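Local coordinates for protein ribonucleoside triphosphate reductase (PDB 1L1L) that reduces ribonucleoside triphosphates to their 2'-deoxy counterparts, as a monomeric, vitamin B12-dependent (class II) ribonucleotide reductase under allosteric control, at residues P21-K25 with L26-T30; A230-L233 with L234-H238; Q241-P244 with D245-K249; T706-V709 with E710-F713. All blocks are in the same frame, centred on the assembly; numbering follows the deposited sequence.

Contact 1 (P21-K25 with L26-T30); sequences PHWGK and LGWVT
Trp23 and Trp28 meet in a T-shaped (edge-to-face) pair where the loop 21-25 leads into helix 27-32. Trp28 CG lies anti to its backbone N (chi1 -174°), which carries the indole edge to the face of the Trp23 six-membered ring; the planes stand at 89°, with Trp28 CD1 3.9 Å from Trp23 CZ2. A CH-pi contact adds to this: CA of Trp28 sits 4.0 Å from the centroid of the same ring, while CB of Pro21 covers the opposite face. Gly27 suits its place because the space where a side chain would start is already filled by Gly24 N and the rim of the Trp23 ring, whose CE3 is 3.5 Å from Gly27 C. Trp28 also packs on helix 709-719, and Leu26 on strands 570-578 and 603-611.

The polar links between loop and helix are made by backbone atoms and two waters. Gly27 N donates to Gly24 O over 2.9 Å, from well above the carbonyl plane. One water bridges Trp28 N to Gly24 O; a second links Val29 N to Lys25 O.

Amide hydrogens of the first helical turn are thus met by one loop carbonyl and two waters, while the tryptophans' aromatic surfaces are spent on packing.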
ATOM      1  N   PRO A  21     -10.726  14.096  19.345  1.00 33.55           N
ATOM      2  CA  PRO A  21     -10.447  13.175  18.236  1.00 32.58           C
ATOM      3  C   PRO A  21     -11.646  12.285  17.989  1.00 31.55           C
ATOM      4  O   PRO A  21     -12.197  11.715  18.929  1.00 31.21           O
ATOM      5  CB  PRO A  21      -9.240  12.386  18.737  1.00 32.54           C
ATOM      6  CG  PRO A  21      -8.527  13.389  19.609  1.00 33.46           C
ATOM      7  CD  PRO A  21      -9.673  14.010  20.373  1.00 33.18           C
ATOM      8  N   HIS A  22     -12.056  12.176  16.728  1.00 30.63           N
ATOM      9  CA  HIS A  22     -13.198  11.355  16.360  1.00 31.54           C
ATOM     10  C   HIS A  22     -12.757   9.896  16.208  1.00 31.74           C
ATOM     11  O   HIS A  22     -12.718   9.361  15.100  1.00 31.71           O
ATOM     12  CB  HIS A  22     -13.796  11.869  15.042  1.00 32.21           C
ATOM     13  CG  HIS A  22     -15.098  11.235  14.669  1.00 33.85           C
ATOM     14  ND1 HIS A  22     -15.190   9.941  14.198  1.00 34.55           N
ATOM     15  CD2 HIS A  22     -16.359  11.725  14.668  1.00 33.65           C
ATOM     16  CE1 HIS A  22     -16.451   9.665  13.920  1.00 34.33           C
ATOM     17  NE2 HIS A  22     -17.181  10.731  14.196  1.00 35.57           N
ATOM     18  N   TRP A  23     -12.406   9.267  17.327  1.00 31.10           N
ATOM     19  CA  TRP A  23     -11.974   7.871  17.315  1.00 30.88           C
ATOM     20  C   TRP A  23     -13.134   6.927  17.026  1.00 31.14           C
ATOM     21  O   TRP A  23     -14.265   7.149  17.476  1.00 31.06           O
ATOM     22  CB  TRP A  23     -11.381   7.468  18.670  1.00 30.27           C
ATOM     23  CG  TRP A  23     -10.101   8.150  19.074  1.00 30.15           C
ATOM     24  CD1 TRP A  23      -9.912   8.935  20.177  1.00 30.26           C
ATOM     25  CD2 TRP A  23      -8.809   8.001  18.464  1.00 30.45           C
ATOM     26  NE1 TRP A  23      -8.584   9.270  20.301  1.00 31.10           N
ATOM     27  CE2 TRP A  23      -7.884   8.711  19.263  1.00 29.59           C
ATOM     28  CE3 TRP A  23      -8.341   7.330  17.321  1.00 29.96           C
ATOM     29  CZ2 TRP A  23      -6.518   8.771  18.963  1.00 29.95           C
ATOM     30  CZ3 TRP A  23      -6.978   7.389  17.021  1.00 29.73           C
ATOM     31  CH2 TRP A  23      -6.085   8.105  17.840  1.00 29.94           C
ATOM     32  N   GLY A  24     -12.854   5.863  16.276  1.00 30.58           N
ATOM     33  CA  GLY A  24     -13.885   4.884  16.001  1.00 29.99           C
ATOM     34  C   GLY A  24     -13.855   3.974  17.215  1.00 29.54           C
ATOM     35  O   GLY A  24     -12.965   4.118  18.053  1.00 29.27           O
ATOM     36  N   LYS A  25     -14.807   3.055  17.337  1.00 29.99           N
ATOM     37  CA  LYS A  25     -14.815   2.151  18.483  1.00 30.60           C
ATOM     38  C   LYS A  25     -13.504   1.372  18.619  1.00 30.19           C
ATOM     39  O   LYS A  25     -13.131   0.982  19.723  1.00 30.62           O
ATOM     40  CB  LYS A  25     -15.995   1.179  18.391  1.00 32.40           C
ATOM     41  CG  LYS A  25     -17.361   1.825  18.644  1.00 34.84           C
ATOM     42  CD  LYS A  25     -17.480   2.346  20.065  1.00 36.55           C
ATOM     43  CE  LYS A  25     -18.797   3.089  20.277  1.00 38.56           C
ATOM     44  NZ  LYS A  25     -19.972   2.179  20.144  1.00 40.29           N
ATOM     45  N   LEU A  26     -12.796   1.166  17.509  1.00 29.51           N
ATOM     46  CA  LEU A  26     -11.522   0.429  17.535  1.00 29.50           C
ATOM     47  C   LEU A  26     -10.355   1.392  17.319  1.00 28.25           C
ATOM     48  O   LEU A  26      -9.192   0.991  17.341  1.00 27.01           O
ATOM     49  CB  LEU A  26     -11.468  -0.624  16.407  1.00 30.44           C
ATOM     50  CG  LEU A  26     -12.689  -1.460  16.019  1.00 32.03           C
ATOM     51  CD1 LEU A  26     -12.351  -2.361  14.832  1.00 31.74           C
ATOM     52  CD2 LEU A  26     -13.116  -2.299  17.184  1.00 32.21           C
ATOM     53  N   GLY A  27     -10.682   2.665  17.110  1.00 26.89           N
ATOM     54  CA  GLY A  27      -9.672   3.676  16.838  1.00 25.41           C
ATOM     55  C   GLY A  27      -8.448   3.842  17.718  1.00 24.75           C
ATOM     56  O   GLY A  27      -7.321   3.644  17.267  1.00 23.55           O
ATOM     57  N   TRP A  28      -8.648   4.227  18.973  1.00 24.13           N
ATOM     58  CA  TRP A  28      -7.513   4.445  19.856  1.00 24.36           C
ATOM     59  C   TRP A  28      -6.635   3.224  20.009  1.00 23.47           C
ATOM     60  O   TRP A  28      -5.407   3.324  19.999  1.00 22.84           O
ATOM     61  CB  TRP A  28      -7.980   4.880  21.236  1.00 24.38           C
ATOM     62  CG  TRP A  28      -6.854   5.244  22.102  1.00 25.65           C
ATOM     63  CD1 TRP A  28      -6.164   6.420  22.099  1.00 25.69           C
ATOM     64  CD2 TRP A  28      -6.240   4.417  23.091  1.00 26.32           C
ATOM     65  NE1 TRP A  28      -5.156   6.376  23.027  1.00 26.38           N
ATOM     66  CE2 TRP A  28      -5.183   5.158  23.655  1.00 26.35           C
ATOM     67  CE3 TRP A  28      -6.482   3.118  23.558  1.00 26.13           C
ATOM     68  CZ2 TRP A  28      -4.366   4.646  24.661  1.00 26.87           C
ATOM     69  CZ3 TRP A  28      -5.673   2.610  24.556  1.00 26.55           C
ATOM     70  CH2 TRP A  28      -4.624   3.375  25.099  1.00 26.06           C
ATOM     71  N   VAL A  29      -7.262   2.071  20.182  1.00 24.59           N
ATOM     72  CA  VAL A  29      -6.507   0.844  20.339  1.00 25.16           C
ATOM     73  C   VAL A  29      -5.618   0.619  19.114  1.00 24.98           C
ATOM     74  O   VAL A  29      -4.427   0.314  19.242  1.00 25.21           O
ATOM     75  CB  VAL A  29      -7.462  -0.354  20.514  1.00 27.20           C
ATOM     76  CG1 VAL A  29      -6.670  -1.634  20.568  1.00 27.18           C
ATOM     77  CG2 VAL A  29      -8.288  -0.178  21.779  1.00 28.06           C
ATOM     78  N   THR A  30      -6.208   0.770  17.932  1.00 25.37           N
ATOM     79  CA  THR A  30      -5.481   0.587  16.681  1.00 25.46           C
ATOM     80  C   THR A  30      -4.301   1.542  16.610  1.00 25.44           C
ATOM     81  O   THR A  30      -3.211   1.168  16.196  1.00 24.14           O
ATOM     82  CB  THR A  30      -6.393   0.825  15.458  1.00 26.55           C
ATOM     83  OG1 THR A  30      -7.419  -0.174  15.435  1.00 26.87           O
ATOM     84  CG2 THR A  30      -5.585   0.743  14.158  1.00 25.78           C
TER
HETATM   85  O   HOH W   1     -11.291   4.349  20.455  1.00 28.39           O
HETATM   86  O   HOH W   2     -10.252   1.857  20.673  1.00 42.88           O

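Contact 2 (A230-L233 with L234-H238); sequences ANAL and LIDLH
The amide of Asn231 receives the CD1 methyl of Ile235 obliquely, above its plane and out beyond the ND2 edge, with ND2 3.4 Å from CD1. Extending CG anti to the backbone N (chi1 178°) carries the amide over to this neighbour one helical turn on. The other flat group, the His238 ring, meets Leu234 edge-on: ND1 donates to Leu234 O in a short (2.8 Å) but bent (134°) bond, and the acceptor lies in the ring plane. On the far edge, NE2 bonds Asn289 OD1, which fixes the ring's rotation.

This is the last part of helix 224-236, in a beta-alpha-beta unit with strands 216-219 and 249-253. Backbone bonds run from Leu234 N to Ala230 O, from Ile235 N to Asn231 O and from Asp236 N to Ala232 O. The next, from Leu237 N to Leu233 O, is weak, as the helix gives out. Leu233 and Leu237 suit the side turned to the strands: CD1 of Leu233 lies 4.0 Å from CG of Leu237, and both pack on Leu250.

Asp236 OD2 comes within 3.1 Å of Ala232 O, two acceptors that would repel. OD2 is hydrogen-bonded to Ser147 OG and Tyr138 OH, and Tyr138 OH also makes a weak bond to Ala232 O, which probably eases the repulsion. Polar groups at this buried helix end are therefore largely paired, although Asn231 OD1, buried too, finds no partner.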
ATOM      1  N   ALA A 230      24.036  -7.986  -3.468  1.00 30.48           N
ATOM      2  CA  ALA A 230      24.345  -9.416  -3.531  1.00 30.75           C
ATOM      3  C   ALA A 230      23.409 -10.161  -4.489  1.00 31.45           C
ATOM      4  O   ALA A 230      23.806 -11.134  -5.149  1.00 31.48           O
ATOM      5  CB  ALA A 230      24.255 -10.018  -2.158  1.00 29.56           C
ATOM      6  N   ASN A 231      22.160  -9.722  -4.552  1.00 30.50           N
ATOM      7  CA  ASN A 231      21.203 -10.350  -5.453  1.00 31.04           C
ATOM      8  C   ASN A 231      21.486  -9.806  -6.849  1.00 31.51           C
ATOM      9  O   ASN A 231      21.344 -10.520  -7.846  1.00 31.37           O
ATOM     10  CB  ASN A 231      19.766 -10.020  -5.029  1.00 29.89           C
ATOM     11  CG  ASN A 231      18.729 -10.616  -5.964  1.00 30.35           C
ATOM     12  OD1 ASN A 231      18.636 -11.836  -6.112  1.00 30.71           O
ATOM     13  ND2 ASN A 231      17.941  -9.755  -6.597  1.00 30.24           N
ATOM     14  N   ALA A 232      21.908  -8.542  -6.911  1.00 31.64           N
ATOM     15  CA  ALA A 232      22.224  -7.893  -8.184  1.00 32.99           C
ATOM     16  C   ALA A 232      23.424  -8.568  -8.850  1.00 34.66           C
ATOM     17  O   ALA A 232      23.447  -8.762 -10.075  1.00 34.03           O
ATOM     18  CB  ALA A 232      22.516  -6.406  -7.965  1.00 32.55           C
ATOM     19  N   LEU A 233      24.414  -8.919  -8.031  1.00 35.27           N
ATOM     20  CA  LEU A 233      25.621  -9.591  -8.506  1.00 36.36           C
ATOM     21  C   LEU A 233      25.247 -10.974  -9.043  1.00 36.68           C
ATOM     22  O   LEU A 233      25.597 -11.327 -10.170  1.00 36.16           O
ATOM     23  CB  LEU A 233      26.629  -9.730  -7.355  1.00 36.10           C
ATOM     24  CG  LEU A 233      27.899 -10.547  -7.625  1.00 36.98           C
ATOM     25  CD1 LEU A 233      28.651  -9.945  -8.801  1.00 35.96           C
ATOM     26  CD2 LEU A 233      28.773 -10.578  -6.364  1.00 35.27           C
ATOM     27  N   LEU A 234      24.530 -11.744  -8.227  1.00 36.94           N
ATOM     28  CA  LEU A 234      24.085 -13.082  -8.605  1.00 37.53           C
ATOM     29  C   LEU A 234      23.345 -13.095  -9.946  1.00 38.61           C
ATOM     30  O   LEU A 234      23.584 -13.964 -10.790  1.00 38.56           O
ATOM     31  CB  LEU A 234      23.164 -13.660  -7.531  1.00 36.64           C
ATOM     32  CG  LEU A 234      22.507 -14.987  -7.918  1.00 36.04           C
ATOM     33  CD1 LEU A 234      23.589 -16.040  -8.179  1.00 36.24           C
ATOM     34  CD2 LEU A 234      21.572 -15.442  -6.817  1.00 35.00           C
ATOM     35  N   ILE A 235      22.436 -12.141 -10.130  1.00 38.60           N
ATOM     36  CA  ILE A 235      21.671 -12.051 -11.362  1.00 39.43           C
ATOM     37  C   ILE A 235      22.533 -11.653 -12.562  1.00 39.63           C
ATOM     38  O   ILE A 235      22.542 -12.342 -13.587  1.00 39.65           O
ATOM     39  CB  ILE A 235      20.513 -11.029 -11.223  1.00 39.13           C
ATOM     40  CG1 ILE A 235      19.462 -11.555 -10.241  1.00 39.12           C
ATOM     41  CG2 ILE A 235      19.887 -10.772 -12.577  1.00 39.12           C
ATOM     42  CD1 ILE A 235      18.391 -10.526  -9.868  1.00 39.30           C
ATOM     43  N   ASP A 236      23.261 -10.548 -12.437  1.00 40.14           N
ATOM     44  CA  ASP A 236      24.092 -10.060 -13.531  1.00 40.69           C
ATOM     45  C   ASP A 236      25.187 -11.028 -14.020  1.00 41.44           C
ATOM     46  O   ASP A 236      25.692 -10.873 -15.139  1.00 41.22           O
ATOM     47  CB  ASP A 236      24.726  -8.705 -13.167  1.00 39.94           C
ATOM     48  CG  ASP A 236      23.703  -7.563 -13.094  1.00 40.25           C
ATOM     49  OD1 ASP A 236      22.749  -7.552 -13.894  1.00 40.05           O
ATOM     50  OD2 ASP A 236      23.867  -6.658 -12.247  1.00 39.93           O
ATOM     51  N   LEU A 237      25.548 -12.016 -13.201  1.00 41.32           N
ATOM     52  CA  LEU A 237      26.580 -12.981 -13.589  1.00 42.38           C
ATOM     53  C   LEU A 237      26.044 -14.045 -14.539  1.00 42.44           C
ATOM     54  O   LEU A 237      26.792 -14.906 -15.010  1.00 42.93           O
ATOM     55  CB  LEU A 237      27.172 -13.674 -12.361  1.00 42.51           C
ATOM     56  CG  LEU A 237      28.131 -12.869 -11.482  1.00 43.44           C
ATOM     57  CD1 LEU A 237      28.644 -13.768 -10.368  1.00 43.06           C
ATOM     58  CD2 LEU A 237      29.290 -12.336 -12.321  1.00 42.79           C
ATOM     59  N   HIS A 238      24.744 -13.999 -14.808  1.00 41.76           N
ATOM     60  CA  HIS A 238      24.138 -14.967 -15.705  1.00 41.50           C
ATOM     61  C   HIS A 238      24.127 -14.437 -17.135  1.00 42.29           C
ATOM     62  O   HIS A 238      23.755 -15.160 -18.057  1.00 42.55           O
ATOM     63  CB  HIS A 238      22.697 -15.278 -15.271  1.00 40.12           C
ATOM     64  CG  HIS A 238      22.593 -16.189 -14.086  1.00 38.52           C
ATOM     65  ND1 HIS A 238      22.882 -15.781 -12.802  1.00 37.17           N
ATOM     66  CD2 HIS A 238      22.224 -17.488 -13.993  1.00 37.91           C
ATOM     67  CE1 HIS A 238      22.693 -16.789 -11.969  1.00 37.18           C
ATOM     68  NE2 HIS A 238      22.295 -17.838 -12.667  1.00 37.51           N
TER

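Contact 3 (Q241-P244 with D245-K249); sequences QTNP and DRKQK
Asn243 and Arg246 close a type I beta turn in the connection between helix 224-236 and strand 249-253, with Arg246 N donating to Asn243 O at 3.1 Å. Pro244 suits the second position, since its ring holds phi near the value such a turn needs, and Asp245 takes the third, where aspartate is common in type I turns.

The side chain of Asn243 then reaches beyond the turn and pairs with the backbone of Lys247 through both ends of its amide. ND2 donates to Lys247 O over 2.8 Å, a nearly straight bond (165°) with the acceptor close to the amide plane; Lys247 N returns a longer bond of 3.3 Å to OD1, bent (141°) and the lesser of the two. An asparagine serves here because one flat group supplies donor and acceptor together, much as a peptide unit would. Its CG is anti to the backbone N (chi1 -174°), which swings the amide across the turn.

In the next shell, ND2 also bonds Leu237 O and Thr242 OG1 bonds Asp236 O, tying the loop to carbonyls at the end of the preceding helix. The charged side chains suit an exposed loop: Lys247 NZ forms a salt bridge with Asp245 OD2 at 3.4 Å, and Lys249 NZ makes another with Asp212. Further along, backbone bonds between Gln248 and Asp183 and between Lys249 and Ile216 lead the chain into strand 249-253. Arg246 has a positive phi, in the left-handed region, and its CG lies 3.0 Å from Pro244 O.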
ATOM      1  N   GLN A 241      26.750  -9.703 -21.070  1.00 48.28           N
ATOM      2  CA  GLN A 241      26.830  -8.244 -21.116  1.00 48.72           C
ATOM      3  C   GLN A 241      27.402  -7.638 -19.837  1.00 48.90           C
ATOM      4  O   GLN A 241      28.022  -6.572 -19.866  1.00 49.08           O
ATOM      5  CB  GLN A 241      25.440  -7.660 -21.364  1.00 49.69           C
ATOM      6  CG  GLN A 241      24.475  -7.880 -20.206  1.00 50.39           C
ATOM      7  CD  GLN A 241      23.076  -7.392 -20.515  1.00 51.58           C
ATOM      8  OE1 GLN A 241      22.379  -7.968 -21.348  1.00 52.88           O
ATOM      9  NE2 GLN A 241      22.659  -6.318 -19.847  1.00 52.16           N
ATOM     10  N   THR A 242      27.179  -8.314 -18.715  1.00 49.11           N
ATOM     11  CA  THR A 242      27.661  -7.842 -17.421  1.00 49.53           C
ATOM     12  C   THR A 242      28.559  -8.887 -16.771  1.00 50.24           C
ATOM     13  O   THR A 242      28.608  -9.003 -15.545  1.00 49.79           O
ATOM     14  CB  THR A 242      26.485  -7.531 -16.466  1.00 48.83           C
ATOM     15  OG1 THR A 242      25.570  -8.632 -16.460  1.00 47.87           O
ATOM     16  CG2 THR A 242      25.755  -6.281 -16.909  1.00 49.17           C
ATOM     17  N   ASN A 243      29.265  -9.646 -17.604  1.00 51.20           N
ATOM     18  CA  ASN A 243      30.171 -10.687 -17.134  1.00 52.55           C
ATOM     19  C   ASN A 243      31.140 -11.088 -18.247  1.00 53.79           C
ATOM     20  O   ASN A 243      31.122 -12.224 -18.732  1.00 53.57           O
ATOM     21  CB  ASN A 243      29.382 -11.914 -16.672  1.00 51.75           C
ATOM     22  CG  ASN A 243      30.268 -12.967 -16.034  1.00 52.10           C
ATOM     23  OD1 ASN A 243      31.476 -12.763 -15.870  1.00 52.85           O
ATOM     24  ND2 ASN A 243      29.676 -14.094 -15.665  1.00 50.67           N
ATOM     25  N   PRO A 244      32.001 -10.151 -18.667  1.00 55.11           N
ATOM     26  CA  PRO A 244      32.974 -10.426 -19.728  1.00 56.10           C
ATOM     27  C   PRO A 244      33.869 -11.638 -19.454  1.00 56.91           C
ATOM     28  O   PRO A 244      34.065 -12.480 -20.329  1.00 57.35           O
ATOM     29  CB  PRO A 244      33.759  -9.113 -19.825  1.00 55.93           C
ATOM     30  CG  PRO A 244      33.629  -8.524 -18.439  1.00 55.84           C
ATOM     31  CD  PRO A 244      32.184  -8.791 -18.126  1.00 55.41           C
ATOM     32  N   ASP A 245      34.398 -11.729 -18.236  1.00 57.62           N
ATOM     33  CA  ASP A 245      35.278 -12.831 -17.852  1.00 57.97           C
ATOM     34  C   ASP A 245      34.634 -14.209 -17.892  1.00 58.17           C
ATOM     35  O   ASP A 245      35.288 -15.213 -17.599  1.00 58.22           O
ATOM     36  CB  ASP A 245      35.839 -12.584 -16.454  1.00 59.02           C
ATOM     37  CG  ASP A 245      37.002 -11.622 -16.462  1.00 59.67           C
ATOM     38  OD1 ASP A 245      36.920 -10.592 -17.166  1.00 60.02           O
ATOM     39  OD2 ASP A 245      37.997 -11.897 -15.758  1.00 60.68           O
ATOM     40  N   ARG A 246      33.353 -14.258 -18.239  1.00 57.82           N
ATOM     41  CA  ARG A 246      32.642 -15.527 -18.329  1.00 57.79           C
ATOM     42  C   ARG A 246      32.827 -16.346 -17.052  1.00 57.26           C
ATOM     43  O   ARG A 246      32.824 -17.578 -17.083  1.00 57.31           O
ATOM     44  CB  ARG A 246      33.153 -16.313 -19.544  1.00 58.38           C
ATOM     45  CG  ARG A 246      33.462 -15.409 -20.741  1.00 59.51           C
ATOM     46  CD  ARG A 246      33.927 -16.166 -21.982  1.00 60.30           C
ATOM     47  NE  ARG A 246      32.884 -16.220 -23.005  1.00 61.19           N
ATOM     48  CZ  ARG A 246      31.939 -17.154 -23.072  1.00 61.72           C
ATOM     49  NH1 ARG A 246      31.895 -18.132 -22.175  1.00 62.05           N
ATOM     50  NH2 ARG A 246      31.026 -17.104 -24.034  1.00 62.23           N
ATOM     51  N   LYS A 247      32.988 -15.652 -15.930  1.00 56.64           N
ATOM     52  CA  LYS A 247      33.160 -16.314 -14.643  1.00 55.85           C
ATOM     53  C   LYS A 247      31.834 -16.922 -14.198  1.00 55.03           C
ATOM     54  O   LYS A 247      30.806 -16.247 -14.191  1.00 55.06           O
ATOM     55  CB  LYS A 247      33.652 -15.308 -13.606  1.00 56.87           C
ATOM     56  CG  LYS A 247      35.016 -14.727 -13.918  1.00 57.57           C
ATOM     57  CD  LYS A 247      35.331 -13.565 -12.997  1.00 58.28           C
ATOM     58  CE  LYS A 247      36.713 -12.993 -13.277  1.00 58.72           C
ATOM     59  NZ  LYS A 247      37.791 -14.003 -13.063  1.00 59.82           N
ATOM     60  N   GLN A 248      31.861 -18.199 -13.828  1.00 54.31           N
ATOM     61  CA  GLN A 248      30.650 -18.895 -13.404  1.00 53.14           C
ATOM     62  C   GLN A 248      30.781 -19.472 -12.002  1.00 52.21           C
ATOM     63  O   GLN A 248      30.127 -20.457 -11.661  1.00 52.45           O
ATOM     64  CB  GLN A 248      30.319 -20.018 -14.392  1.00 53.64           C
ATOM     65  CG  GLN A 248      30.300 -19.574 -15.848  1.00 54.33           C
ATOM     66  CD  GLN A 248      30.007 -20.717 -16.813  1.00 54.77           C
ATOM     67  OE1 GLN A 248      30.484 -20.718 -17.950  1.00 55.53           O
ATOM     68  NE2 GLN A 248      29.211 -21.687 -16.367  1.00 54.71           N
ATOM     69  N   LYS A 249      31.635 -18.858 -11.192  1.00 50.99           N
ATOM     70  CA  LYS A 249      31.836 -19.307  -9.826  1.00 49.98           C
ATOM     71  C   LYS A 249      31.647 -18.128  -8.879  1.00 48.46           C
ATOM     72  O   LYS A 249      32.479 -17.226  -8.826  1.00 48.67           O
ATOM     73  CB  LYS A 249      33.236 -19.900  -9.666  1.00 50.96           C
ATOM     74  CG  LYS A 249      33.456 -21.165 -10.479  1.00 52.45           C
ATOM     75  CD  LYS A 249      34.830 -21.779 -10.212  1.00 53.72           C
ATOM     76  CE  LYS A 249      35.005 -23.088 -10.975  1.00 54.91           C
ATOM     77  NZ  LYS A 249      36.320 -23.752 -10.704  1.00 55.49           N
TER

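Contact 4 (T706-V709 with E710-F713); sequences TGNV and EEVF
Val709 O accepts from Phe713 N at 2.8 Å, the shortest hydrogen bond between 706-709 and 710-713, at the start of helix 709-719, and just before it Asn708 occupies the N-cap. OD1 of Asn708 receives Glu711 N over 2.9 Å, a fairly straight bond (165°) that supplies a first-turn amide with the acceptor the helix itself cannot give. Asparagine suits the cap because its short side chain, with CG anti to the backbone N (chi1 -180°), folds OD1 back over the turn. The backbone carbonyl of the same residue is used as well, Asn708 O taking Val712 N at 2.9 Å.

Glu711 lays its carboxylate beside the capping amide: the side chains cross at about a right angle, with the two flat groups 32° apart, and OE2 is 3.5 Å from Asn708 CG. Acidic residues such as Glu710 and Glu711 would also be favoured by the partial positive charge of a helix start.

Val709 and the buried Phe713 pack against the rest of the protein, Val709 on Trp28 and Leu587, Phe713 on Leu583 and Ala586, joining this helix to helices 27-32 and 583-589. Beside the cap, Val712 CG2 touches Asn708 O at 3.4 Å.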
ATOM      1  N   THR A 706     -18.356   0.667  29.983  1.00 41.69           N
ATOM      2  CA  THR A 706     -18.529   1.964  30.613  1.00 42.13           C
ATOM      3  C   THR A 706     -17.190   2.571  31.017  1.00 41.67           C
ATOM      4  O   THR A 706     -17.142   3.580  31.720  1.00 42.47           O
ATOM      5  CB  THR A 706     -19.445   1.846  31.854  1.00 42.21           C
ATOM      6  OG1 THR A 706     -18.995   0.763  32.679  1.00 43.03           O
ATOM      7  CG2 THR A 706     -20.886   1.579  31.431  1.00 42.65           C
ATOM      8  N   GLY A 707     -16.101   1.956  30.570  1.00 39.86           N
ATOM      9  CA  GLY A 707     -14.785   2.472  30.903  1.00 37.40           C
ATOM     10  C   GLY A 707     -14.107   3.065  29.681  1.00 36.13           C
ATOM     11  O   GLY A 707     -14.312   2.575  28.568  1.00 35.88           O
ATOM     12  N   ASN A 708     -13.320   4.120  29.887  1.00 34.57           N
ATOM     13  CA  ASN A 708     -12.596   4.785  28.803  1.00 33.41           C
ATOM     14  C   ASN A 708     -11.191   4.197  28.734  1.00 31.74           C
ATOM     15  O   ASN A 708     -10.299   4.577  29.488  1.00 31.14           O
ATOM     16  CB  ASN A 708     -12.530   6.290  29.061  1.00 34.96           C
ATOM     17  CG  ASN A 708     -11.798   7.038  27.970  1.00 35.98           C
ATOM     18  OD1 ASN A 708     -10.617   6.794  27.711  1.00 37.74           O
ATOM     19  ND2 ASN A 708     -12.494   7.962  27.324  1.00 37.18           N
ATOM     20  N   VAL A 709     -10.999   3.262  27.814  1.00 30.92           N
ATOM     21  CA  VAL A 709      -9.721   2.589  27.687  1.00 29.34           C
ATOM     22  C   VAL A 709      -8.502   3.500  27.631  1.00 28.93           C
ATOM     23  O   VAL A 709      -7.490   3.212  28.264  1.00 28.09           O
ATOM     24  CB  VAL A 709      -9.713   1.641  26.468  1.00 29.37           C
ATOM     25  CG1 VAL A 709      -9.813   2.443  25.174  1.00 29.22           C
ATOM     26  CG2 VAL A 709      -8.462   0.785  26.509  1.00 28.59           C
ATOM     27  N   GLU A 710      -8.585   4.601  26.893  1.00 28.86           N
ATOM     28  CA  GLU A 710      -7.442   5.509  26.813  1.00 29.25           C
ATOM     29  C   GLU A 710      -7.026   6.008  28.198  1.00 28.63           C
ATOM     30  O   GLU A 710      -5.851   5.992  28.536  1.00 28.09           O
ATOM     31  CB  GLU A 710      -7.754   6.714  25.920  1.00 29.75           C
ATOM     32  CG  GLU A 710      -6.570   7.682  25.828  1.00 32.81           C
ATOM     33  CD  GLU A 710      -6.782   8.843  24.858  1.00 33.96           C
ATOM     34  OE1 GLU A 710      -5.844   9.654  24.727  1.00 35.31           O
ATOM     35  OE2 GLU A 710      -7.861   8.948  24.232  1.00 34.54           O
ATOM     36  N   GLU A 711      -8.003   6.447  28.989  1.00 29.21           N
ATOM     37  CA  GLU A 711      -7.748   6.958  30.338  1.00 30.10           C
ATOM     38  C   GLU A 711      -7.315   5.870  31.310  1.00 29.53           C
ATOM     39  O   GLU A 711      -6.415   6.066  32.122  1.00 29.18           O
ATOM     40  CB  GLU A 711      -9.003   7.641  30.886  1.00 32.48           C
ATOM     41  CG  GLU A 711      -9.329   8.969  30.228  1.00 35.65           C
ATOM     42  CD  GLU A 711     -10.677   9.521  30.666  1.00 38.08           C
ATOM     43  OE1 GLU A 711     -10.992   9.453  31.876  1.00 40.13           O
ATOM     44  OE2 GLU A 711     -11.419  10.038  29.801  1.00 41.07           O
ATOM     45  N   VAL A 712      -7.970   4.719  31.236  1.00 28.87           N
ATOM     46  CA  VAL A 712      -7.625   3.629  32.126  1.00 27.54           C
ATOM     47  C   VAL A 712      -6.208   3.154  31.850  1.00 27.57           C
ATOM     48  O   VAL A 712      -5.462   2.835  32.775  1.00 26.05           O
ATOM     49  CB  VAL A 712      -8.626   2.463  31.964  1.00 27.19           C
ATOM     50  CG1 VAL A 712      -8.176   1.263  32.781  1.00 26.69           C
ATOM     51  CG2 VAL A 712     -10.017   2.920  32.403  1.00 26.65           C
ATOM     52  N   PHE A 713      -5.830   3.099  30.571  1.00 28.00           N
ATOM     53  CA  PHE A 713      -4.491   2.647  30.210  1.00 27.87           C
ATOM     54  C   PHE A 713      -3.430   3.562  30.789  1.00 27.86           C
ATOM     55  O   PHE A 713      -2.420   3.108  31.316  1.00 27.27           O
ATOM     56  CB  PHE A 713      -4.317   2.601  28.688  1.00 28.61           C
ATOM     57  CG  PHE A 713      -2.974   2.098  28.256  1.00 29.51           C
ATOM     58  CD1 PHE A 713      -2.649   0.748  28.380  1.00 29.88           C
ATOM     59  CD2 PHE A 713      -2.015   2.976  27.765  1.00 29.96           C
ATOM     60  CE1 PHE A 713      -1.392   0.280  28.026  1.00 30.98           C
ATOM     61  CE2 PHE A 713      -0.751   2.519  27.407  1.00 31.05           C
ATOM     62  CZ  PHE A 713      -0.437   1.166  27.538  1.00 30.98           C
TER

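How the contacts relate
The four contacts form two pairs on opposite sides of the chain's centre. Contacts 1 and 4, with centres about 12 Å apart, are joined by Trp28, whose NE1 lies 3.4 Å from CG of Glu710 and whose CH2 lies 3.7 Å from CB of Phe713; two helix starts thus share one indole. Contacts 2 and 3, about 10 Å apart between centres, follow each other within the insertion domain of the B12-dependent reductases, linked by two hydrogen bonds from the loop to helix-end carbonyls. The pairs are well separated: the nearest atoms of contacts 1 and 2 are about 33 Å apart, and contacts 3 and 4 are the farthest from each other, with centres about 65 Å apart.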